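Local coordinates for protein teichoic acid D-alanine hydrolase (PDB 5ZH8) that removes D-alanyl esters from wall teichoic acid and lipoteichoic acid of Staphylococcus aureus and affects its methicillin resistance, at residues A[153-158]-A[224-229]. Residues are numbered along the deposited sequence; the frame is centred on the assembly and turned at random.
Sequences SKYLPW and EEVTGK
Glu225 reaches from the last turn of helix 213-227 to the chain at Tyr155 and Leu156, and its atoms can be followed outward one by one. Glu225 CB lies 3.8 Å from Leu156 CD1. CG sits anti to the backbone N (chi1 -167°), which places it beside the Tyr155 carbonyl oxygen, Glu225 CG to Tyr155 O being 3.2 Å. A bend at chi2 (71°) then turns the carboxylate across the end of Leu156, with Glu225 CD 4.0 Å and Glu225 OE1 3.7 Å from Leu156 CD1. The same oxygen lies near the plane of the Trp158 indole, at its edge, but at 4.3 Å from Trp158 NE1 the pair is too long for a hydrogen bond. The two segments belong to the helical part of a beta-lactamase-type fold, and the 65 residues between them hold helix and no strand; the centre of the contact is about 22 Å from the chain centre, at the surface. One residue on, Val226 makes the contact with Tyr155: its CG1 is 3.7 Å from Tyr155 CB and equally near Tyr155 CD1, meeting the ring obliquely. Lys154 CD lies over one face of that ring, toward the rim, while the phenol OH is hydrogen-bonded to Asn147 N. Beyond Val226 the helix ends at Thr227, and Gly228 follows with positive phi (63°); Thr227 OG1 accepts from Lys229 N at 3.2 Å in an ST turn.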
loop_
_atom_site.group_PDB
_atom_site.type_symbol
_atom_site.label_atom_id
_atom_site.label_comp_id
_atom_site.label_asym_id
_atom_site.label_seq_id
_atom_site.Cartn_x
_atom_site.Cartn_y
_atom_site.Cartn_z
ATOM N N SER A 153 9.970 5.900 -32.913
ATOM C CA SER A 153 9.346 6.339 -34.164
ATOM C C SER A 153 9.768 5.481 -35.361
ATOM O O SER A 153 9.001 5.312 -36.302
ATOM C CB SER A 153 9.651 7.820 -34.426
ATOM O OG SER A 153 11.038 8.090 -34.332
ATOM N N LYS A 154 10.981 4.937 -35.313
ATOM C CA LYS A 154 11.472 4.040 -36.361
ATOM C C LYS A 154 10.596 2.795 -36.496
ATOM O O LYS A 154 10.198 2.427 -37.606
ATOM C CB LYS A 154 12.919 3.627 -36.079
ATOM C CG LYS A 154 13.597 2.911 -37.228
ATOM C CD LYS A 154 14.943 2.372 -36.802
ATOM C CE LYS A 154 15.726 1.853 -37.999
ATOM N NZ LYS A 154 16.800 0.911 -37.584
ATOM N N TYR A 155 10.287 2.163 -35.364
ATOM C CA TYR A 155 9.525 0.913 -35.360
ATOM C C TYR A 155 8.023 1.132 -35.194
ATOM O O TYR A 155 7.222 0.280 -35.580
ATOM C CB TYR A 155 10.048 -0.025 -34.268
ATOM C CG TYR A 155 11.554 -0.159 -34.274
ATOM C CD1 TYR A 155 12.204 -1.001 -35.172
ATOM C CD2 TYR A 155 12.329 0.574 -33.386
ATOM C CE1 TYR A 155 13.583 -1.103 -35.182
ATOM C CE2 TYR A 155 13.714 0.471 -33.384
ATOM C CZ TYR A 155 14.338 -0.368 -34.285
ATOM O OH TYR A 155 15.712 -0.472 -34.295
ATOM N N LEU A 156 7.651 2.280 -34.635
ATOM C CA LEU A 156 6.258 2.600 -34.356
ATOM C C LEU A 156 5.969 4.017 -34.861
ATOM O O LEU A 156 5.827 4.943 -34.066
ATOM C CB LEU A 156 6.007 2.467 -32.848
ATOM C CG LEU A 156 4.579 2.237 -32.366
ATOM C CD1 LEU A 156 3.918 1.038 -33.057
ATOM C CD2 LEU A 156 4.596 2.053 -30.853
ATOM N N PRO A 157 5.890 4.183 -36.201
ATOM C CA PRO A 157 5.808 5.477 -36.909
ATOM C C PRO A 157 4.853 6.505 -36.312
ATOM O O PRO A 157 5.180 7.691 -36.269
ATOM C CB PRO A 157 5.332 5.080 -38.305
ATOM C CG PRO A 157 5.840 3.697 -38.493
ATOM C CD PRO A 157 5.872 3.049 -37.146
ATOM N N TRP A 158 3.683 6.053 -35.866
ATOM C CA TRP A 158 2.659 6.958 -35.332
ATOM C C TRP A 158 2.982 7.487 -33.933
ATOM O O TRP A 158 2.479 8.544 -33.554
ATOM C CB TRP A 158 1.261 6.319 -35.359
ATOM C CG TRP A 158 1.168 4.932 -34.801
ATOM C CD1 TRP A 158 1.270 3.761 -35.497
ATOM C CD2 TRP A 158 0.933 4.570 -33.441
ATOM N NE1 TRP A 158 1.120 2.691 -34.653
ATOM C CE2 TRP A 158 0.911 3.158 -33.383
ATOM C CE3 TRP A 158 0.743 5.301 -32.261
ATOM C CZ2 TRP A 158 0.708 2.460 -32.190
ATOM C CZ3 TRP A 158 0.530 4.607 -31.078
ATOM C CH2 TRP A 158 0.516 3.200 -31.052
ATOM N N GLU A 224 4.946 -5.903 -30.875
ATOM C CA GLU A 224 3.850 -6.312 -31.745
ATOM C C GLU A 224 4.030 -5.800 -33.172
ATOM O O GLU A 224 3.806 -6.538 -34.128
ATOM C CB GLU A 224 2.504 -5.844 -31.187
ATOM C CG GLU A 224 2.024 -6.648 -29.993
ATOM C CD GLU A 224 0.607 -6.304 -29.589
ATOM O OE1 GLU A 224 0.118 -5.211 -29.963
ATOM O OE2 GLU A 224 -0.017 -7.132 -28.893
ATOM N N GLU A 225 4.449 -4.541 -33.296
ATOM C CA GLU A 225 4.571 -3.877 -34.595
ATOM C C GLU A 225 5.696 -4.472 -35.444
ATOM O O GLU A 225 5.511 -4.676 -36.634
ATOM C CB GLU A 225 4.809 -2.372 -34.399
ATOM C CG GLU A 225 4.641 -1.531 -35.654
ATOM C CD GLU A 225 3.198 -1.411 -36.104
ATOM O OE1 GLU A 225 2.288 -1.420 -35.234
ATOM O OE2 GLU A 225 2.980 -1.296 -37.334
ATOM N N VAL A 226 6.853 -4.739 -34.834
ATOM C CA VAL A 226 8.009 -5.267 -35.572
ATOM C C VAL A 226 7.821 -6.723 -35.957
ATOM O O VAL A 226 8.303 -7.147 -37.007
ATOM C CB VAL A 226 9.346 -5.137 -34.800
ATOM C CG1 VAL A 226 9.669 -3.683 -34.509
ATOM C CG2 VAL A 226 9.342 -5.970 -33.530
ATOM N N THR A 227 7.131 -7.483 -35.112
ATOM C CA THR A 227 6.899 -8.906 -35.351
ATOM C C THR A 227 5.627 -9.155 -36.163
ATOM O O THR A 227 5.442 -10.240 -36.717
ATOM C CB THR A 227 6.777 -9.688 -34.028
ATOM O OG1 THR A 227 5.605 -9.269 -33.316
ATOM C CG2 THR A 227 8.005 -9.471 -33.149
ATOM N N GLY A 228 4.747 -8.157 -36.220
ATOM C CA GLY A 228 3.443 -8.316 -36.843
ATOM C C GLY A 228 2.581 -9.351 -36.142
ATOM O O GLY A 228 1.680 -9.914 -36.749
ATOM N N LYS A 229 2.847 -9.594 -34.861
ATOM C CA LYS A 229 2.154 -10.626 -34.102
ATOM C C LYS A 229 1.848 -10.121 -32.716
ATOM O O LYS A 229 2.547 -9.260 -32.198
ATOM C CB LYS A 229 2.996 -11.899 -34.015
ATOM C CG LYS A 229 3.183 -12.593 -35.352
ATOM C CD LYS A 229 3.713 -14.012 -35.184
ATOM C CE LYS A 229 3.619 -14.794 -36.487
ATOM N NZ LYS A 229 2.216 -14.901 -36.997
#